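Local coordinates for possible transcriptional regulatory arsR-family protein (Mycobacterium bovis, PDB 3GW2), which probably acts as a dimeric, DNA-binding transcriptional regulator of the ArsR type, in a regulatory network that coordinates tolerance to the antitubercular drug bedaquiline, at residues Arg17-Leu22 with Ala61-Leu67; Arg27-Leu31 with Asn58-Leu62. All blocks are in the same frame, centred on the assembly; numbering follows the deposited sequence.

Contact 1 of 2, residues Arg17-Leu22 with Ala61-Leu67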
ATOM      1  N   ARG A  17      -0.920  -1.773  -7.582  1.00 36.30           N
ATOM      2  CA  ARG A  17       0.522  -2.031  -7.769  1.00 36.81           C
ATOM      3  C   ARG A  17       1.356  -1.362  -6.677  1.00 36.05           C
ATOM      4  O   ARG A  17       2.313  -1.947  -6.189  1.00 35.82           O
ATOM      5  CB  ARG A  17       0.990  -1.617  -9.172  1.00 36.68           C
ATOM      6  CG  ARG A  17       0.329  -2.430 -10.288  1.00 38.16           C
ATOM      7  CD  ARG A  17       0.853  -2.088 -11.689  1.00 38.87           C
ATOM      8  NE  ARG A  17      -0.139  -2.413 -12.719  1.00 41.60           N
ATOM      9  CZ  ARG A  17      -0.867  -1.514 -13.378  1.00 43.63           C
ATOM     10  NH1 ARG A  17      -0.705  -0.217 -13.132  1.00 44.63           N
ATOM     11  NH2 ARG A  17      -1.755  -1.902 -14.295  1.00 44.68           N
ATOM     12  N   VAL A  18       0.964  -0.154  -6.262  1.00 35.97           N
ATOM     13  CA  VAL A  18       1.605   0.498  -5.110  1.00 35.61           C
ATOM     14  C   VAL A  18       1.468  -0.369  -3.858  1.00 36.02           C
ATOM     15  O   VAL A  18       2.459  -0.647  -3.177  1.00 35.92           O
ATOM     16  CB  VAL A  18       1.040   1.920  -4.838  1.00 35.73           C
ATOM     17  CG1 VAL A  18       1.668   2.518  -3.594  1.00 34.84           C
ATOM     18  CG2 VAL A  18       1.258   2.827  -6.034  1.00 34.89           C
ATOM     19  N   GLY A  19       0.240  -0.803  -3.569  1.00 36.37           N
ATOM     20  CA  GLY A  19      -0.020  -1.691  -2.448  1.00 37.21           C
ATOM     21  C   GLY A  19       0.765  -2.991  -2.509  1.00 38.21           C
ATOM     22  O   GLY A  19       1.331  -3.427  -1.505  1.00 37.92           O
ATOM     23  N   LYS A  20       0.791  -3.609  -3.687  1.00 38.96           N
ATOM     24  CA  LYS A  20       1.575  -4.825  -3.915  1.00 40.50           C
ATOM     25  C   LYS A  20       3.044  -4.591  -3.582  1.00 40.38           C
ATOM     26  O   LYS A  20       3.652  -5.403  -2.895  1.00 41.26           O
ATOM     27  CB  LYS A  20       1.415  -5.306  -5.362  1.00 40.47           C
ATOM     28  CG  LYS A  20       2.109  -6.640  -5.680  1.00 42.10           C
ATOM     29  CD  LYS A  20       1.513  -7.274  -6.951  1.00 42.18           C
ATOM     30  CE  LYS A  20       1.984  -8.722  -7.140  1.00 46.16           C
ATOM     31  NZ  LYS A  20       3.478  -8.822  -7.007  1.00 46.74           N
ATOM     32  N   ALA A  21       3.602  -3.467  -4.037  1.00 40.45           N
ATOM     33  CA  ALA A  21       4.997  -3.115  -3.730  1.00 40.31           C
ATOM     34  C   ALA A  21       5.242  -2.989  -2.232  1.00 40.50           C
ATOM     35  O   ALA A  21       6.311  -3.364  -1.746  1.00 40.92           O
ATOM     36  CB  ALA A  21       5.396  -1.822  -4.431  1.00 40.38           C
ATOM     37  N   LEU A  22       4.251  -2.463  -1.509  1.00 39.89           N
ATOM     38  CA  LEU A  22       4.376  -2.217  -0.079  1.00 39.50           C
ATOM     39  C   LEU A  22       4.121  -3.464   0.748  1.00 39.33           C
ATOM     40  O   LEU A  22       4.411  -3.490   1.938  1.00 39.60           O
ATOM     41  CB  LEU A  22       3.409  -1.100   0.362  1.00 39.54           C
ATOM     42  CG  LEU A  22       3.707   0.354  -0.025  1.00 39.40           C
ATOM     43  CD1 LEU A  22       2.510   1.292   0.286  1.00 39.72           C
ATOM     44  CD2 LEU A  22       4.973   0.872   0.648  1.00 39.93           C
ATOM     45  N   ALA A  61      10.029  -5.217  -7.627  1.00 32.75           N
ATOM     46  CA  ALA A  61       8.701  -5.088  -7.039  1.00 32.74           C
ATOM     47  C   ALA A  61       8.412  -3.644  -6.649  1.00 32.35           C
ATOM     48  O   ALA A  61       7.328  -3.131  -6.925  1.00 32.24           O
ATOM     49  CB  ALA A  61       8.533  -6.022  -5.848  1.00 33.30           C
ATOM     50  N   LEU A  62       9.385  -2.984  -6.021  1.00 32.29           N
ATOM     51  CA  LEU A  62       9.270  -1.553  -5.698  1.00 31.93           C
ATOM     52  C   LEU A  62       9.114  -0.677  -6.937  1.00 31.76           C
ATOM     53  O   LEU A  62       8.293   0.251  -6.955  1.00 32.06           O
ATOM     54  CB  LEU A  62      10.443  -1.085  -4.834  1.00 31.75           C
ATOM     55  CG  LEU A  62      10.477  -1.698  -3.427  1.00 31.86           C
ATOM     56  CD1 LEU A  62      11.796  -1.353  -2.752  1.00 32.59           C
ATOM     57  CD2 LEU A  62       9.281  -1.221  -2.594  1.00 30.73           C
ATOM     58  N   LYS A  63       9.889  -0.984  -7.972  1.00 31.91           N
ATOM     59  CA  LYS A  63       9.852  -0.246  -9.242  1.00 31.96           C
ATOM     60  C   LYS A  63       8.496  -0.370  -9.956  1.00 32.02           C
ATOM     61  O   LYS A  63       7.972   0.624 -10.457  1.00 32.30           O
ATOM     62  CB  LYS A  63      10.976  -0.738 -10.148  1.00 32.02           C
ATOM     63  CG  LYS A  63      11.403   0.220 -11.264  1.00 33.69           C
ATOM     64  CD  LYS A  63      12.497  -0.468 -12.074  1.00 36.93           C
ATOM     65  CE  LYS A  63      13.026   0.377 -13.230  1.00 38.70           C
ATOM     66  NZ  LYS A  63      12.041   0.523 -14.341  1.00 40.43           N
ATOM     67  N   SER A  64       7.922  -1.574  -9.991  1.00 31.72           N
ATOM     68  CA  SER A  64       6.606  -1.791 -10.617  1.00 32.24           C
ATOM     69  C   SER A  64       5.501  -1.020  -9.905  1.00 32.15           C
ATOM     70  O   SER A  64       4.491  -0.687 -10.505  1.00 31.64           O
ATOM     71  CB  SER A  64       6.240  -3.275 -10.635  1.00 32.41           C
ATOM     72  OG  SER A  64       7.244  -4.038 -11.282  1.00 34.04           O
ATOM     73  N   GLY A  65       5.698  -0.753  -8.617  1.00 32.09           N
ATOM     74  CA  GLY A  65       4.751   0.035  -7.852  1.00 32.07           C
ATOM     75  C   GLY A  65       5.049   1.522  -7.905  1.00 32.46           C
ATOM     76  O   GLY A  65       4.378   2.314  -7.241  1.00 32.72           O
ATOM     77  N   GLY A  66       6.056   1.905  -8.693  1.00 32.62           N
ATOM     78  CA  GLY A  66       6.382   3.307  -8.903  1.00 32.69           C
ATOM     79  C   GLY A  66       7.087   3.970  -7.735  1.00 33.08           C
ATOM     80  O   GLY A  66       7.167   5.204  -7.678  1.00 33.96           O
ATOM     81  N   LEU A  67       7.635   3.159  -6.832  1.00 32.55           N
ATOM     82  CA  LEU A  67       8.153   3.650  -5.557  1.00 32.37           C
ATOM     83  C   LEU A  67       9.649   3.971  -5.590  1.00 32.18           C
ATOM     84  O   LEU A  67      10.143   4.750  -4.772  1.00 32.14           O
ATOM     85  CB  LEU A  67       7.853   2.652  -4.430  1.00 32.27           C
ATOM     86  CG  LEU A  67       6.384   2.362  -4.092  1.00 32.53           C
ATOM     87  CD1 LEU A  67       6.294   1.465  -2.870  1.00 32.72           C
ATOM     88  CD2 LEU A  67       5.576   3.641  -3.877  1.00 33.12           C
TER
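A21 presses its methyl group into the end of helix 52-64, where backbone and leucine side chains together receive it. On the backbone side, A21 CB stands 3.4 Å from A61 O and 3.9 Å from G65 CA. The two backbones come close here, with the CA atoms of V18 and G65 only 4.2 Å apart. G65 has no CB, and its CA lies against R17 O as well as A21 CB. V18 adds its CG2 branch, 3.4 Å from G65 O.

The apolar contacts gather round L67. Its CD1 touches A21 CB at 3.7 Å and L22 CD2 at 3.8 Å, while CD2 turns to V18 CG1. V18 and L22 each cross the L67 side chain at about a right angle. At the exposed margin R17 lays CB near S64 O and then leads away, its NH1 hydrogen-bonded to Q14.

No hydrogen bond joins the two segments. The chain turns out of the helix through a Schellman motif, with G66 at positive phi and L67 N bonded to L62 O at 3.0 Å; this closes helix 52-64, probably the recognition helix of the winged helix-turn-helix fold, and leads into strand 68-73.

Contact 2 of 2, residues Arg27-Leu31 with Asn58-Leu62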
ATOM      1  N   ARG A  27      10.898  -6.086   2.361  1.00 39.85           N
ATOM      2  CA  ARG A  27      11.057  -5.154   1.235  1.00 39.62           C
ATOM      3  C   ARG A  27      10.991  -3.669   1.653  1.00 39.60           C
ATOM      4  O   ARG A  27      11.650  -2.800   1.050  1.00 40.26           O
ATOM      5  CB  ARG A  27      10.014  -5.493   0.165  1.00 40.34           C
ATOM      6  CG  ARG A  27       9.899  -4.529  -0.993  1.00 39.61           C
ATOM      7  CD  ARG A  27       9.405  -5.246  -2.237  1.00 40.81           C
ATOM      8  NE  ARG A  27       7.981  -5.560  -2.200  1.00 43.15           N
ATOM      9  CZ  ARG A  27       7.455  -6.768  -2.401  1.00 44.45           C
ATOM     10  NH1 ARG A  27       8.226  -7.812  -2.661  1.00 44.15           N
ATOM     11  NH2 ARG A  27       6.139  -6.932  -2.356  1.00 45.97           N
ATOM     12  N   LEU A  28      10.222  -3.372   2.701  1.00 38.39           N
ATOM     13  CA  LEU A  28      10.116  -2.001   3.219  1.00 37.31           C
ATOM     14  C   LEU A  28      11.421  -1.465   3.854  1.00 36.49           C
ATOM     15  O   LEU A  28      11.631  -0.245   3.949  1.00 35.53           O
ATOM     16  CB  LEU A  28       8.968  -1.919   4.222  1.00 37.80           C
ATOM     17  CG  LEU A  28       7.536  -1.658   3.706  1.00 38.88           C
ATOM     18  CD1 LEU A  28       7.337  -2.102   2.278  1.00 40.96           C
ATOM     19  CD2 LEU A  28       6.547  -2.334   4.609  1.00 38.57           C
ATOM     20  N   GLN A  29      12.277  -2.377   4.303  1.00 35.32           N
ATOM     21  CA  GLN A  29      13.615  -2.018   4.791  1.00 35.44           C
ATOM     22  C   GLN A  29      14.404  -1.280   3.722  1.00 34.71           C
ATOM     23  O   GLN A  29      15.094  -0.312   4.015  1.00 34.76           O
ATOM     24  CB  GLN A  29      14.384  -3.259   5.246  1.00 35.13           C
ATOM     25  CG  GLN A  29      13.736  -3.963   6.427  1.00 36.61           C
ATOM     26  CD  GLN A  29      14.486  -5.200   6.867  1.00 38.49           C
ATOM     27  OE1 GLN A  29      13.917  -6.084   7.510  1.00 41.68           O
ATOM     28  NE2 GLN A  29      15.767  -5.268   6.539  1.00 37.32           N
ATOM     29  N   ILE A  30      14.268  -1.723   2.477  1.00 34.74           N
ATOM     30  CA  ILE A  30      14.888  -1.041   1.342  1.00 35.03           C
ATOM     31  C   ILE A  30      14.492   0.423   1.289  1.00 35.85           C
ATOM     32  O   ILE A  30      15.335   1.293   1.075  1.00 36.14           O
ATOM     33  CB  ILE A  30      14.550  -1.729  -0.003  1.00 35.09           C
ATOM     34  CG1 ILE A  30      15.194  -3.131  -0.063  1.00 34.91           C
ATOM     35  CG2 ILE A  30      15.029  -0.859  -1.173  1.00 34.67           C
ATOM     36  CD1 ILE A  30      14.722  -4.019  -1.231  1.00 34.80           C
ATOM     37  N   LEU A  31      13.210   0.698   1.511  1.00 36.47           N
ATOM     38  CA  LEU A  31      12.706   2.075   1.480  1.00 37.29           C
ATOM     39  C   LEU A  31      13.316   2.932   2.575  1.00 37.85           C
ATOM     40  O   LEU A  31      13.735   4.062   2.318  1.00 38.64           O
ATOM     41  CB  LEU A  31      11.166   2.097   1.515  1.00 37.04           C
ATOM     42  CG  LEU A  31      10.472   1.593   0.249  1.00 36.16           C
ATOM     43  CD1 LEU A  31       8.958   1.631   0.423  1.00 37.88           C
ATOM     44  CD2 LEU A  31      10.878   2.417  -0.973  1.00 34.13           C
ATOM     45  N   ASN A  58      13.097  -7.795  -5.121  1.00 30.92           N
ATOM     46  CA  ASN A  58      12.380  -6.835  -4.296  1.00 31.28           C
ATOM     47  C   ASN A  58      12.460  -5.414  -4.877  1.00 31.37           C
ATOM     48  O   ASN A  58      11.489  -4.664  -4.804  1.00 30.36           O
ATOM     49  CB  ASN A  58      12.915  -6.826  -2.862  1.00 31.26           C
ATOM     50  CG  ASN A  58      12.327  -7.928  -2.011  1.00 33.63           C
ATOM     51  OD1 ASN A  58      11.136  -8.208  -2.075  1.00 33.24           O
ATOM     52  ND2 ASN A  58      13.164  -8.550  -1.189  1.00 34.90           N
ATOM     53  N   LEU A  59      13.620  -5.050  -5.435  1.00 30.73           N
ATOM     54  CA  LEU A  59      13.767  -3.747  -6.100  1.00 31.30           C
ATOM     55  C   LEU A  59      12.863  -3.604  -7.338  1.00 32.02           C
ATOM     56  O   LEU A  59      12.251  -2.559  -7.549  1.00 31.99           O
ATOM     57  CB  LEU A  59      15.239  -3.467  -6.426  1.00 31.27           C
ATOM     58  CG  LEU A  59      16.074  -3.144  -5.179  1.00 30.37           C
ATOM     59  CD1 LEU A  59      17.563  -3.364  -5.426  1.00 30.28           C
ATOM     60  CD2 LEU A  59      15.798  -1.703  -4.693  1.00 31.11           C
ATOM     61  N   GLN A  60      12.776  -4.663  -8.141  1.00 32.82           N
ATOM     62  CA  GLN A  60      11.799  -4.745  -9.231  1.00 34.21           C
ATOM     63  C   GLN A  60      10.362  -4.574  -8.745  1.00 33.40           C
ATOM     64  O   GLN A  60       9.571  -3.863  -9.379  1.00 33.49           O
ATOM     65  CB  GLN A  60      11.919  -6.075  -9.970  1.00 34.70           C
ATOM     66  CG  GLN A  60      12.631  -5.984 -11.297  1.00 41.06           C
ATOM     67  CD  GLN A  60      14.066  -5.512 -11.190  1.00 46.85           C
ATOM     68  OE1 GLN A  60      14.373  -4.357 -11.511  1.00 50.80           O
ATOM     69  NE2 GLN A  60      14.960  -6.400 -10.753  1.00 49.99           N
ATOM     70  N   ALA A  61      10.029  -5.217  -7.627  1.00 32.75           N
ATOM     71  CA  ALA A  61       8.701  -5.088  -7.039  1.00 32.74           C
ATOM     72  C   ALA A  61       8.412  -3.644  -6.649  1.00 32.35           C
ATOM     73  O   ALA A  61       7.328  -3.131  -6.925  1.00 32.24           O
ATOM     74  CB  ALA A  61       8.533  -6.022  -5.848  1.00 33.30           C
ATOM     75  N   LEU A  62       9.385  -2.984  -6.021  1.00 32.29           N
ATOM     76  CA  LEU A  62       9.270  -1.553  -5.698  1.00 31.93           C
ATOM     77  C   LEU A  62       9.114  -0.677  -6.937  1.00 31.76           C
ATOM     78  O   LEU A  62       8.293   0.251  -6.955  1.00 32.06           O
ATOM     79  CB  LEU A  62      10.443  -1.085  -4.834  1.00 31.75           C
ATOM     80  CG  LEU A  62      10.477  -1.698  -3.427  1.00 31.86           C
ATOM     81  CD1 LEU A  62      11.796  -1.353  -2.752  1.00 32.59           C
ATOM     82  CD2 LEU A  62       9.281  -1.221  -2.594  1.00 30.73           C
TER
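R27 and L62, which lose the most surface to this contact, run alongside each other, pointing opposite ways. R27 CG rests 3.7 Å from L62 CD2, and CG of the leucine lies against the same aliphatic part of the arginine. Starting with CG anti to the backbone N, the arginine chain heads across to helix 52-64 and then bends at chi3, which carries the guanidinium over A61. The methyl of A61 sits 3.4 Å above the guanidinium plane of R27, displaced from its centre.

At the edge of that group, R27 NH1 donates to N58 OD1 at 3.0 Å, the one hydrogen bond between the segments. It lies in the carbonyl plane of the amide, with a C=O...N angle of 158°, although the oxygen is tilted somewhat out of the guanidinium plane. The guanidinium and amide planes stand 56° apart. R27 NE and NH2 are bonded to A21 O and K20 O, so all three nitrogens are engaged and the group's rotation is fixed.

I30 completes the interface. Its CG2 touches both L62 CD1, at 3.6 Å, and L59 CD2, at 3.7 Å, and its CD1 reaches N58 CB at 3.7 Å. L31 meets L62 CD2 more loosely.

The short helical segments have axes 10.0 Å apart at closest approach, with a crossing angle of -69°. Helix 41-48 approaches through I44, which touches both I30 and L59; V68 of strand 68-73 lies against L31 and L62, and L22 of helix 11-22 packs on L31.

In the fold
Both contacts are buried and both lean on helix 52-64, the second helix of the DNA-binding helix-turn-helix motif: contact 1 grips its C-terminal end, contact 2 the turns just before, with A61 and L62 common to both. Their centres are about 8 Å apart. Contact 1 is made by van der Waals packing at a glycine-rich helix end, whereas contact 2 mixes an apolar cluster with a hydrogen bond from the partly exposed R27 to the buried N58. Both touch the second subunit, contact 1 through V18, L22 and L67, contact 2 through L28 and Q29 at its margin. R27 joins the two contacts, so successive helices 11-22 and 27-34 hold the same helix and each other.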